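Side-chain contact in thermophilic dibenzothiophene desulfurization enzyme C (Paenibacillus sp. A11-2, PDB 5XDC), which probably catalyses the FMNH2- and oxygen-dependent oxidation of dibenzothiophene to its 5-oxide and then its 5,5-dioxide: residues 55-60 and 66-71. Residues are numbered along the deposited sequence; the frame is centred on the assembly and turned at random.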
loop_
_atom_site.group_PDB
_atom_site.type_symbol
_atom_site.label_atom_id
_atom_site.label_comp_id
_atom_site.label_asym_id
_atom_site.label_seq_id
_atom_site.Cartn_x
_atom_site.Cartn_y
_atom_site.Cartn_z
ATOM N N LEU B 55 17.099 -20.711 29.159
ATOM C CA LEU B 55 15.736 -21.125 29.487
ATOM C C LEU B 55 15.342 -20.685 30.893
ATOM O O LEU B 55 14.147 -20.617 31.202
ATOM C CB LEU B 55 15.574 -22.641 29.343
ATOM C CG LEU B 55 15.806 -23.220 27.940
ATOM C CD1 LEU B 55 15.981 -24.750 27.936
ATOM C CD2 LEU B 55 14.667 -22.842 26.988
ATOM N N THR B 56 16.321 -20.366 31.747
ATOM C CA THR B 56 16.060 -19.923 33.107
ATOM C C THR B 56 16.056 -18.400 33.236
ATOM O O THR B 56 16.131 -17.885 34.352
ATOM C CB THR B 56 17.098 -20.514 34.072
ATOM O OG1 THR B 56 18.359 -19.868 33.892
ATOM C CG2 THR B 56 17.286 -22.010 33.844
ATOM N N LEU B 57 15.950 -17.668 32.115
ATOM C CA LEU B 57 16.067 -16.208 32.147
ATOM C C LEU B 57 15.156 -15.562 33.179
ATOM O O LEU B 57 15.555 -14.596 33.841
ATOM C CB LEU B 57 15.778 -15.612 30.759
ATOM C CG LEU B 57 17.002 -15.493 29.846
ATOM C CD1 LEU B 57 16.603 -15.277 28.382
ATOM C CD2 LEU B 57 17.892 -14.332 30.311
ATOM N N LEU B 58 13.918 -16.032 33.306
ATOM C CA LEU B 58 12.930 -15.362 34.144
ATOM C C LEU B 58 12.794 -15.985 35.530
ATOM O O LEU B 58 12.035 -15.458 36.352
ATOM C CB LEU B 58 11.556 -15.345 33.461
ATOM C CG LEU B 58 11.444 -14.487 32.198
ATOM C CD1 LEU B 58 10.094 -14.713 31.532
ATOM C CD2 LEU B 58 11.644 -13.012 32.506
ATOM N N ILE B 59 13.478 -17.090 35.803
ATOM C CA ILE B 59 13.472 -17.663 37.147
ATOM C C ILE B 59 14.371 -16.792 38.018
ATOM O O ILE B 59 15.466 -16.412 37.600
ATOM C CB ILE B 59 13.948 -19.123 37.118
ATOM C CG1 ILE B 59 12.937 -20.006 36.373
ATOM C CG2 ILE B 59 14.160 -19.684 38.541
ATOM C CD1 ILE B 59 13.464 -21.402 36.076
ATOM N N SER B 60 13.903 -16.460 39.218
ATOM C CA SER B 60 14.678 -15.606 40.112
ATOM C C SER B 60 16.026 -16.232 40.448
ATOM O O SER B 60 16.198 -17.452 40.441
ATOM C CB SER B 60 13.908 -15.367 41.403
ATOM O OG SER B 60 13.849 -16.577 42.142
ATOM N N LEU B 66 18.381 -16.833 36.262
ATOM C CA LEU B 66 19.199 -15.676 35.910
ATOM C C LEU B 66 18.650 -14.357 36.439
ATOM O O LEU B 66 19.384 -13.363 36.442
ATOM C CB LEU B 66 19.349 -15.584 34.379
ATOM C CG LEU B 66 20.053 -16.784 33.733
ATOM C CD1 LEU B 66 20.071 -16.697 32.211
ATOM C CD2 LEU B 66 21.468 -16.925 34.245
ATOM N N GLY B 67 17.400 -14.321 36.893
ATOM C CA GLY B 67 16.800 -13.101 37.405
ATOM C C GLY B 67 16.752 -11.979 36.402
ATOM O O GLY B 67 16.907 -10.809 36.776
ATOM N N GLU B 68 16.552 -12.304 35.129
ATOM C CA GLU B 68 16.506 -11.308 34.075
ATOM C C GLU B 68 15.072 -10.840 33.843
ATOM O O GLU B 68 14.129 -11.263 34.514
ATOM C CB GLU B 68 17.136 -11.872 32.806
ATOM C CG GLU B 68 18.574 -11.497 32.639
ATOM C CD GLU B 68 18.756 -10.036 32.219
ATOM O OE1 GLU B 68 17.748 -9.284 32.095
ATOM O OE2 GLU B 68 19.916 -9.651 32.005
ATOM N N SER B 69 14.903 -9.939 32.873
ATOM C CA SER B 69 13.649 -9.250 32.639
ATOM C C SER B 69 13.058 -9.629 31.284
ATOM O O SER B 69 13.747 -10.148 30.403
ATOM C CB SER B 69 13.863 -7.737 32.676
ATOM O OG SER B 69 14.671 -7.368 31.562
ATOM N N TRP B 70 11.781 -9.316 31.128
ATOM C CA TRP B 70 11.118 -9.539 29.844
ATOM C C TRP B 70 11.776 -8.781 28.694
ATOM O O TRP B 70 11.935 -9.375 27.611
ATOM C CB TRP B 70 9.635 -9.191 29.979
ATOM C CG TRP B 70 8.820 -10.299 30.549
ATOM C CD1 TRP B 70 8.261 -10.361 31.794
ATOM C CD2 TRP B 70 8.462 -11.519 29.888
ATOM N NE1 TRP B 70 7.571 -11.536 31.942
ATOM C CE2 TRP B 70 7.689 -12.272 30.792
ATOM C CE3 TRP B 70 8.730 -12.047 28.623
ATOM C CZ2 TRP B 70 7.162 -13.515 30.465
ATOM C CZ3 TRP B 70 8.209 -13.291 28.299
ATOM C CH2 TRP B 70 7.448 -14.015 29.220
ATOM N N PRO B 71 12.202 -7.519 28.841
ATOM C CA PRO B 71 12.969 -6.892 27.747
ATOM C C PRO B 71 14.134 -7.736 27.237
ATOM O O PRO B 71 14.332 -7.856 26.022
ATOM C CB PRO B 71 13.430 -5.568 28.385
ATOM C CG PRO B 71 12.303 -5.213 29.285
ATOM C CD PRO B 71 11.836 -6.538 29.875
HETATM O O HOH W 1 13.431 -12.639 36.782
#
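Leu58 meets Trp70 through one methyl group, CD1, laid over a face of the indole. CD1 is 3.5 Å from the centroid of the six-membered ring of Trp70, only 19° off the ring normal, which makes this a CH-pi contact. Its nearest ring atom is CZ2 of Trp70, at 3.3 Å. The other methyl, CD2 of Leu58, rests against the backbone, 3.6 Å from Glu68 O. With an alanine in place of Trp70, Leu58 CD1 would probably lose its aromatic cover and a gap would open beside it. Leu66 packs at the other end of the contact. With CG anti to its carbonyl carbon (chi1 -62°), Leu66 crosses the side chain of Thr56 at about a right angle, its CG 3.5 Å from Thr56 OG1, a hydroxyl that is hydrogen-bonded to Gly53 O. CD1 of Leu66 comes to 3.7 Å from Leu57 CD2, and that same Leu57 methyl lies alongside the CB and CG of Glu68. The backbones are tied by three hydrogen bonds, from Leu66 N to Thr56 O, Glu68 N to Leu57 O and Gly67 N to Ile59 O. Thr56 O also accepts from Ile59 N, on the opposite face of its carbonyl plane, closing the type I turn Thr56-Ile59. The side chain of Glu68 bends at chi2, and OE1 takes a hydrogen bond from Ser69 N, 3.0 Å away, on its anti lone pair. OE1 is also hydrogen-bonded to Thr72 OG1. The contact folds the loop between helices 43-52 and 70-83 back on itself, within the acyl-CoA dehydrogenase-like N-terminal domain. Helix 85-104 packs on Leu58 and Trp70, helix 107-119 on Thr56 and Ile59, and helix 293-324 on Trp70.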